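Local coordinates for protein putative metal-sulfur cluster biosynthesis proteins YuaD (Bacillus subtilis, PDB 1ORU) that is of unknown function but carries a MOSC domain and may bind molybdenum and pyridoxal phosphate, with a putative role in metal-sulfur cluster biosynthesis, at residues Ser70-Glu75 / Asn97-Gly102; Arg66-Ile71 / Val164-Arg169. One frame throughout, in Å; residues are numbered along the deposited sequence.

How the contacts relate
Strand 69-73 is the element common to both contacts, with Ser70 and Ile71 belonging to each. From the N-terminal side, residues 66-68 lead into strand 69-73, which runs on into helix 74-84 and a loop that brings residues 97-102 back alongside it: contact 1 closes this short beta-alpha-beta excursion. Contact 2 closes a much longer loop, since residues 164-169 arrive only after strands 114-116 and 122-128 and two further helices, and the loop of contact 1 falls within it. Strand 69-73 therefore sits between strands 98-101 and 163-169 in the mixed sheet of the MOSC domain, and the two contacts touch where Val98 CG2 packs on Ile69 CG2.

Contact 1 of 2, residues Ser70-Glu75 / Asn97-Gly102; sequences SIVSIE and NVAVSG
The carbonyl oxygen Ser70 O is gripped by two consecutive amides at the entry to strand 98-101: Asn97 N lies 2.8 Å from it, tilted out of the carbonyl plane, and Val98 N approaches it at 3.2 Å, nearly along the C=O axis. From there the bonds alternate as expected of parallel strands: Val72 N donates to Val98 O, Val100 N to Val72 O, and Ile74 N, already in helix 74-84, to Val100 O at 2.7 Å. These are the two strands of a beta-alpha-beta crossover, with the helix following directly on Ser73. Ser73 is its N-cap, OG bonding Glu76 N and also Met103 O.

The side chains divide between the two faces of the sheet. On one, Ile71 and Val98 stand side by side, and Ile71 turns CG2 onto Val100 CG1 at 3.9 Å; this methyl lies anti to the backbone N, while CG1 runs out beside that N to within 4.1 Å of Val98 CB. On the other, Ala99 CB receives Val72 CG2 and, from the first turn of the helix, Ile74 CD1 at 4.1 Å.

Beyond the strand end, Glu75 bends at chi2 (85°) and brings OE2 to 2.7 Å from Gly102 N. The bond is almost straight (177° at the hydrogen) and uses the syn side of the carboxylate, 28° out of its plane. OE1 of the same group accepts from Met103 N. Two successive amides thus hold the carboxylate, which probably stabilises its negative charge and fixes the chain leaving strand 98-101 against the start of the helix.

Contact 2 of 2, residues Arg66-Ile71 / Val164-Arg169; sequences RRQISI and VCIVER. With SO4 (sulfate ion), chain F.
Arg66 O rests against Ile166 CG1 at 3.4 Å, while the arginine's head salt-bridges Glu126. The Arg67 guanidinium lies with one face over Val164 CG1, which sits 3.5 Å above its plane toward the rim; a bend at chi3 (57°) folds the head back over the valine, and NH2 bonds Asn129. A sulfate, probably from the crystallisation liquor, lies near this arginine. Gln68, extended beyond CG, passes across Ile166 to place OE1 3.0 Å from Val167 N, in a straight bond whose donor stands above the amide plane. A water bridges OE1 to Val167 O, and NE2 is held by Asn65 O. With an alanine here, Val167 N is likely to lose its acceptor and the bridging water one of its partners. Gln68 and Ile69 both face Cys165 in a classic beta bulge, by which the chain enters the antiparallel pairing of strands 69-73 and 163-169 in the MOSC-domain sheet: Gln68 N reaches Cys165 O weakly, whereas Ile69 N bonds it at 2.9 Å, and Cys165 N returns a bond to Ile69 O. Ile69 CG1 packs on Val167 CG2 at 4.0 Å, with Phe33 touching both residues. Ser70 pairs with Val164 in the non-hydrogen-bonded position; Ile71 sends CD1 to within 3.8 Å of Cys165 SG, beside Leu123. Arg169 NH2 hydrogen-bonds O1 of another sulfate (3.1 Å), also held by Glu62 N of the second subunit.

Contact 1 of 2, residues Ser70-Glu75 / Asn97-Gly102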
ATOM      1  N   SER A  70       4.883  -9.932  -7.851  1.00 14.42           N
ATOM      2  CA  SER A  70       6.000 -10.262  -6.982  1.00 15.35           C
ATOM      3  C   SER A  70       7.307  -9.939  -7.689  1.00 14.16           C
ATOM      4  O   SER A  70       7.501 -10.327  -8.842  1.00 13.65           O
ATOM      5  CB  SER A  70       5.957 -11.748  -6.623  1.00 19.91           C
ATOM      6  OG  SER A  70       7.060 -12.100  -5.815  1.00 26.40           O
ATOM      7  N   ILE A  71       8.197  -9.226  -7.000  1.00 12.42           N
ATOM      8  CA  ILE A  71       9.484  -8.848  -7.580  1.00 13.48           C
ATOM      9  C   ILE A  71      10.678  -9.259  -6.715  1.00 13.08           C
ATOM     10  O   ILE A  71      10.640  -9.141  -5.489  1.00 12.09           O
ATOM     11  CB  ILE A  71       9.592  -7.317  -7.784  1.00 13.66           C
ATOM     12  CG1 ILE A  71       8.380  -6.793  -8.557  1.00 16.34           C
ATOM     13  CG2 ILE A  71      10.884  -6.984  -8.525  1.00 12.52           C
ATOM     14  CD1 ILE A  71       8.427  -5.291  -8.798  1.00 18.75           C
ATOM     15  N   VAL A  72      11.732  -9.746  -7.365  1.00 13.50           N
ATOM     16  CA  VAL A  72      12.965 -10.120  -6.672  1.00 13.51           C
ATOM     17  C   VAL A  72      14.117  -9.533  -7.481  1.00 14.08           C
ATOM     18  O   VAL A  72      13.971  -9.263  -8.672  1.00 15.36           O
ATOM     19  CB  VAL A  72      13.168 -11.663  -6.582  1.00 14.28           C
ATOM     20  CG1 VAL A  72      12.020 -12.296  -5.823  1.00 14.27           C
ATOM     21  CG2 VAL A  72      13.299 -12.275  -7.973  1.00 15.37           C
ATOM     22  N   SER A  73      15.259  -9.322  -6.844  1.00 14.99           N
ATOM     23  CA  SER A  73      16.394  -8.797  -7.576  1.00 16.57           C
ATOM     24  C   SER A  73      17.412  -9.922  -7.713  1.00 16.43           C
ATOM     25  O   SER A  73      17.549 -10.764  -6.819  1.00 17.08           O
ATOM     26  CB  SER A  73      17.009  -7.598  -6.849  1.00 18.87           C
ATOM     27  OG  SER A  73      17.995  -7.995  -5.919  1.00 18.92           O
ATOM     28  N   ILE A  74      18.101  -9.948  -8.846  1.00 16.31           N
ATOM     29  CA  ILE A  74      19.115 -10.967  -9.101  1.00 16.30           C
ATOM     30  C   ILE A  74      20.167 -10.913  -7.996  1.00 16.47           C
ATOM     31  O   ILE A  74      20.622 -11.952  -7.507  1.00 16.97           O
ATOM     32  CB  ILE A  74      19.813 -10.733 -10.466  1.00 15.91           C
ATOM     33  CG1 ILE A  74      18.802 -10.893 -11.610  1.00 17.63           C
ATOM     34  CG2 ILE A  74      21.000 -11.687 -10.622  1.00 15.72           C
ATOM     35  CD1 ILE A  74      18.128 -12.251 -11.665  1.00 17.72           C
ATOM     36  N   GLU A  75      20.550  -9.698  -7.603  1.00 16.19           N
ATOM     37  CA  GLU A  75      21.552  -9.521  -6.561  1.00 17.21           C
ATOM     38  C   GLU A  75      21.148 -10.169  -5.236  1.00 17.01           C
ATOM     39  O   GLU A  75      21.948 -10.877  -4.621  1.00 16.78           O
ATOM     40  CB  GLU A  75      21.840  -8.037  -6.323  1.00 16.18           C
ATOM     41  CG  GLU A  75      22.497  -7.297  -7.477  1.00 17.79           C
ATOM     42  CD  GLU A  75      21.497  -6.781  -8.497  1.00 19.64           C
ATOM     43  OE1 GLU A  75      20.312  -6.613  -8.137  1.00 19.55           O
ATOM     44  OE2 GLU A  75      21.899  -6.522  -9.652  1.00 17.72           O
ATOM     45  N   ASN A  97       7.440 -12.621 -10.526  1.00 12.75           N
ATOM     46  CA  ASN A  97       6.885 -12.238 -11.821  1.00 12.76           C
ATOM     47  C   ASN A  97       7.894 -11.357 -12.540  1.00 13.20           C
ATOM     48  O   ASN A  97       7.903 -11.271 -13.767  1.00 12.06           O
ATOM     49  CB  ASN A  97       5.580 -11.468 -11.641  1.00 12.53           C
ATOM     50  CG  ASN A  97       4.500 -12.312 -11.013  1.00 14.02           C
ATOM     51  OD1 ASN A  97       4.086 -13.333 -11.575  1.00 17.38           O
ATOM     52  ND2 ASN A  97       4.040 -11.905  -9.840  1.00 12.03           N
ATOM     53  N   VAL A  98       8.736 -10.688 -11.762  1.00 12.45           N
ATOM     54  CA  VAL A  98       9.761  -9.827 -12.323  1.00 13.45           C
ATOM     55  C   VAL A  98      11.055  -9.997 -11.542  1.00 13.22           C
ATOM     56  O   VAL A  98      11.064  -9.983 -10.308  1.00 12.42           O
ATOM     57  CB  VAL A  98       9.358  -8.327 -12.261  1.00 15.05           C
ATOM     58  CG1 VAL A  98      10.412  -7.474 -12.973  1.00 14.93           C
ATOM     59  CG2 VAL A  98       7.992  -8.124 -12.896  1.00 14.28           C
ATOM     60  N   ALA A  99      12.144 -10.190 -12.269  1.00 12.12           N
ATOM     61  CA  ALA A  99      13.448 -10.313 -11.644  1.00 13.14           C
ATOM     62  C   ALA A  99      14.205  -9.097 -12.150  1.00 13.47           C
ATOM     63  O   ALA A  99      14.395  -8.933 -13.356  1.00 15.44           O
ATOM     64  CB  ALA A  99      14.136 -11.604 -12.082  1.00 13.03           C
ATOM     65  N   VAL A 100      14.616  -8.229 -11.233  1.00 14.16           N
ATOM     66  CA  VAL A 100      15.338  -7.025 -11.617  1.00 14.48           C
ATOM     67  C   VAL A 100      16.818  -7.104 -11.274  1.00 15.61           C
ATOM     68  O   VAL A 100      17.226  -7.904 -10.430  1.00 15.27           O
ATOM     69  CB  VAL A 100      14.750  -5.774 -10.920  1.00 13.51           C
ATOM     70  CG1 VAL A 100      13.276  -5.629 -11.275  1.00 15.89           C
ATOM     71  CG2 VAL A 100      14.935  -5.873  -9.411  1.00 16.08           C
ATOM     72  N   SER A 101      17.618  -6.292 -11.959  1.00 15.07           N
ATOM     73  CA  SER A 101      19.050  -6.222 -11.685  1.00 15.54           C
ATOM     74  C   SER A 101      19.339  -4.749 -11.427  1.00 15.20           C
ATOM     75  O   SER A 101      18.595  -3.869 -11.885  1.00 14.32           O
ATOM     76  CB  SER A 101      19.890  -6.754 -12.861  1.00 15.30           C
ATOM     77  OG  SER A 101      19.784  -5.955 -14.026  1.00 17.56           O
ATOM     78  N   GLY A 102      20.394  -4.476 -10.672  1.00 13.91           N
ATOM     79  CA  GLY A 102      20.719  -3.104 -10.356  1.00 15.36           C
ATOM     80  C   GLY A 102      20.017  -2.651  -9.091  1.00 17.21           C
ATOM     81  O   GLY A 102      20.000  -1.460  -8.777  1.00 18.18           O
TER

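Contact 2 of 2, residues Arg66-Ile71 / Val164-Arg169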
ATOM      1  N   ARG A  66      -3.799  -7.382  -2.533  1.00 18.61           N
ATOM      2  CA  ARG A  66      -2.674  -6.474  -2.385  1.00 18.77           C
ATOM      3  C   ARG A  66      -1.382  -7.011  -3.010  1.00 19.62           C
ATOM      4  O   ARG A  66      -0.508  -6.246  -3.412  1.00 19.92           O
ATOM      5  CB  ARG A  66      -2.466  -6.239  -0.896  1.00 20.30           C
ATOM      6  CG  ARG A  66      -1.343  -5.325  -0.539  1.00 19.30           C
ATOM      7  CD  ARG A  66      -1.026  -5.464   0.935  1.00 19.25           C
ATOM      8  NE  ARG A  66      -0.153  -4.387   1.376  1.00 18.96           N
ATOM      9  CZ  ARG A  66       0.714  -4.486   2.375  1.00 19.76           C
ATOM     10  NH1 ARG A  66       0.832  -5.628   3.040  1.00 18.65           N
ATOM     11  NH2 ARG A  66       1.455  -3.437   2.713  1.00 16.57           N
ATOM     12  N   ARG A  67      -1.264  -8.332  -3.083  1.00 18.56           N
ATOM     13  CA  ARG A  67      -0.074  -8.972  -3.632  1.00 17.73           C
ATOM     14  C   ARG A  67      -0.290  -9.378  -5.092  1.00 18.05           C
ATOM     15  O   ARG A  67      -0.343 -10.565  -5.423  1.00 18.25           O
ATOM     16  CB  ARG A  67       0.273 -10.190  -2.771  1.00 18.61           C
ATOM     17  CG  ARG A  67       0.601  -9.832  -1.316  1.00 18.55           C
ATOM     18  CD  ARG A  67       0.541 -11.056  -0.404  1.00 18.95           C
ATOM     19  NE  ARG A  67       1.442 -12.106  -0.867  1.00 19.67           N
ATOM     20  CZ  ARG A  67       2.745 -12.153  -0.605  1.00 21.09           C
ATOM     21  NH1 ARG A  67       3.313 -11.211   0.137  1.00 19.42           N
ATOM     22  NH2 ARG A  67       3.486 -13.128  -1.117  1.00 20.81           N
ATOM     23  N   GLN A  68      -0.404  -8.380  -5.962  1.00 15.61           N
ATOM     24  CA  GLN A  68      -0.641  -8.611  -7.386  1.00 15.77           C
ATOM     25  C   GLN A  68       0.592  -8.991  -8.191  1.00 15.01           C
ATOM     26  O   GLN A  68       0.511  -9.824  -9.087  1.00 16.24           O
ATOM     27  CB  GLN A  68      -1.280  -7.369  -8.009  1.00 14.27           C
ATOM     28  CG  GLN A  68      -2.690  -7.114  -7.518  1.00 15.15           C
ATOM     29  CD  GLN A  68      -3.215  -5.753  -7.931  1.00 14.29           C
ATOM     30  OE1 GLN A  68      -2.783  -5.189  -8.934  1.00 16.18           O
ATOM     31  NE2 GLN A  68      -4.163  -5.227  -7.166  1.00 14.71           N
ATOM     32  N   ILE A  69       1.728  -8.379  -7.874  1.00 14.73           N
ATOM     33  CA  ILE A  69       2.969  -8.646  -8.597  1.00 14.12           C
ATOM     34  C   ILE A  69       4.103  -8.884  -7.611  1.00 14.88           C
ATOM     35  O   ILE A  69       4.268  -8.134  -6.650  1.00 14.96           O
ATOM     36  CB  ILE A  69       3.359  -7.444  -9.501  1.00 14.69           C
ATOM     37  CG1 ILE A  69       2.236  -7.140 -10.499  1.00 17.57           C
ATOM     38  CG2 ILE A  69       4.655  -7.747 -10.245  1.00 16.23           C
ATOM     39  CD1 ILE A  69       2.030  -8.218 -11.559  1.00 19.42           C
ATOM     40  N   SER A  70       4.883  -9.932  -7.851  1.00 14.42           N
ATOM     41  CA  SER A  70       6.000 -10.262  -6.982  1.00 15.35           C
ATOM     42  C   SER A  70       7.307  -9.939  -7.689  1.00 14.16           C
ATOM     43  O   SER A  70       7.501 -10.327  -8.842  1.00 13.65           O
ATOM     44  CB  SER A  70       5.957 -11.748  -6.623  1.00 19.91           C
ATOM     45  OG  SER A  70       7.060 -12.100  -5.815  1.00 26.40           O
ATOM     46  N   ILE A  71       8.197  -9.226  -7.000  1.00 12.42           N
ATOM     47  CA  ILE A  71       9.484  -8.848  -7.580  1.00 13.48           C
ATOM     48  C   ILE A  71      10.678  -9.259  -6.715  1.00 13.08           C
ATOM     49  O   ILE A  71      10.640  -9.141  -5.489  1.00 12.09           O
ATOM     50  CB  ILE A  71       9.592  -7.317  -7.784  1.00 13.66           C
ATOM     51  CG1 ILE A  71       8.380  -6.793  -8.557  1.00 16.34           C
ATOM     52  CG2 ILE A  71      10.884  -6.984  -8.525  1.00 12.52           C
ATOM     53  CD1 ILE A  71       8.427  -5.291  -8.798  1.00 18.75           C
ATOM     54  N   VAL A 164       6.352  -6.998  -2.966  1.00 13.31           N
ATOM     55  CA  VAL A 164       5.110  -7.252  -3.684  1.00 13.60           C
ATOM     56  C   VAL A 164       4.562  -5.886  -4.067  1.00 13.59           C
ATOM     57  O   VAL A 164       4.801  -4.899  -3.365  1.00 13.29           O
ATOM     58  CB  VAL A 164       4.072  -8.018  -2.832  1.00 14.02           C
ATOM     59  CG1 VAL A 164       4.453  -9.489  -2.764  1.00 16.60           C
ATOM     60  CG2 VAL A 164       3.990  -7.426  -1.436  1.00 15.26           C
ATOM     61  N   CYS A 165       3.834  -5.832  -5.179  1.00 13.34           N
ATOM     62  CA  CYS A 165       3.274  -4.583  -5.683  1.00 13.35           C
ATOM     63  C   CYS A 165       1.858  -4.723  -6.223  1.00 13.99           C
ATOM     64  O   CYS A 165       1.387  -5.819  -6.510  1.00 14.67           O
ATOM     65  CB  CYS A 165       4.121  -4.037  -6.844  1.00 15.63           C
ATOM     66  SG  CYS A 165       5.858  -3.700  -6.518  1.00 17.22           S
ATOM     67  N   ILE A 166       1.204  -3.576  -6.374  1.00 12.30           N
ATOM     68  CA  ILE A 166      -0.130  -3.487  -6.955  1.00 12.74           C
ATOM     69  C   ILE A 166       0.133  -2.813  -8.300  1.00 12.65           C
ATOM     70  O   ILE A 166       1.086  -2.041  -8.416  1.00 12.02           O
ATOM     71  CB  ILE A 166      -1.045  -2.568  -6.109  1.00 14.09           C
ATOM     72  CG1 ILE A 166      -1.604  -3.345  -4.918  1.00 17.17           C
ATOM     73  CG2 ILE A 166      -2.151  -1.979  -6.973  1.00 15.32           C
ATOM     74  CD1 ILE A 166      -2.334  -2.448  -3.914  1.00 19.04           C
ATOM     75  N   VAL A 167      -0.665  -3.118  -9.322  1.00 12.35           N
ATOM     76  CA  VAL A 167      -0.484  -2.461 -10.618  1.00 11.64           C
ATOM     77  C   VAL A 167      -1.158  -1.090 -10.503  1.00 12.55           C
ATOM     78  O   VAL A 167      -2.375  -1.005 -10.309  1.00 12.11           O
ATOM     79  CB  VAL A 167      -1.147  -3.257 -11.777  1.00 10.48           C
ATOM     80  CG1 VAL A 167      -1.057  -2.464 -13.080  1.00 12.40           C
ATOM     81  CG2 VAL A 167      -0.452  -4.609 -11.948  1.00 11.40           C
ATOM     82  N   GLU A 168      -0.366  -0.024 -10.605  1.00 11.01           N
ATOM     83  CA  GLU A 168      -0.888   1.334 -10.499  1.00 11.54           C
ATOM     84  C   GLU A 168      -1.315   1.887 -11.860  1.00 12.44           C
ATOM     85  O   GLU A 168      -2.216   2.715 -11.942  1.00 13.43           O
ATOM     86  CB  GLU A 168       0.153   2.255  -9.839  1.00 12.17           C
ATOM     87  CG  GLU A 168      -0.349   3.681  -9.559  1.00 13.75           C
ATOM     88  CD  GLU A 168       0.537   4.452  -8.580  1.00 15.56           C
ATOM     89  OE1 GLU A 168       1.732   4.104  -8.453  1.00 15.86           O
ATOM     90  OE2 GLU A 168       0.035   5.413  -7.947  1.00 12.96           O
ATOM     91  N   ARG A 169      -0.652   1.445 -12.924  1.00 13.54           N
ATOM     92  CA  ARG A 169      -1.013   1.870 -14.272  1.00 13.65           C
ATOM     93  C   ARG A 169      -0.769   0.716 -15.233  1.00 13.05           C
ATOM     94  O   ARG A 169       0.320   0.134 -15.264  1.00 12.20           O
ATOM     95  CB  ARG A 169      -0.212   3.090 -14.735  1.00 16.51           C
ATOM     96  CG  ARG A 169      -0.828   3.713 -15.992  1.00 18.14           C
ATOM     97  CD  ARG A 169      -0.007   4.835 -16.582  1.00 21.48           C
ATOM     98  NE  ARG A 169      -0.701   5.461 -17.707  1.00 21.44           N
ATOM     99  CZ  ARG A 169      -0.150   6.353 -18.529  1.00 25.90           C
ATOM    100  NH1 ARG A 169       1.115   6.729 -18.362  1.00 25.10           N
ATOM    101  NH2 ARG A 169      -0.867   6.879 -19.517  1.00 24.82           N
TER
HETATM  102  S   SO4 F 502      -4.951   8.321 -19.659  1.00 49.45           S
HETATM  103  O1  SO4 F 502      -3.890   7.336 -19.993  1.00 45.57           O
HETATM  104  O2  SO4 F 502      -6.183   8.020 -20.420  1.00 46.19           O
HETATM  105  O3  SO4 F 502      -5.244   8.220 -18.214  1.00 46.13           O
HETATM  106  O4  SO4 F 502      -4.510   9.707 -19.965  1.00 47.38           O
HETATM  107  O   HOH W   1      -4.238  -2.813  -9.538  1.00 21.22           O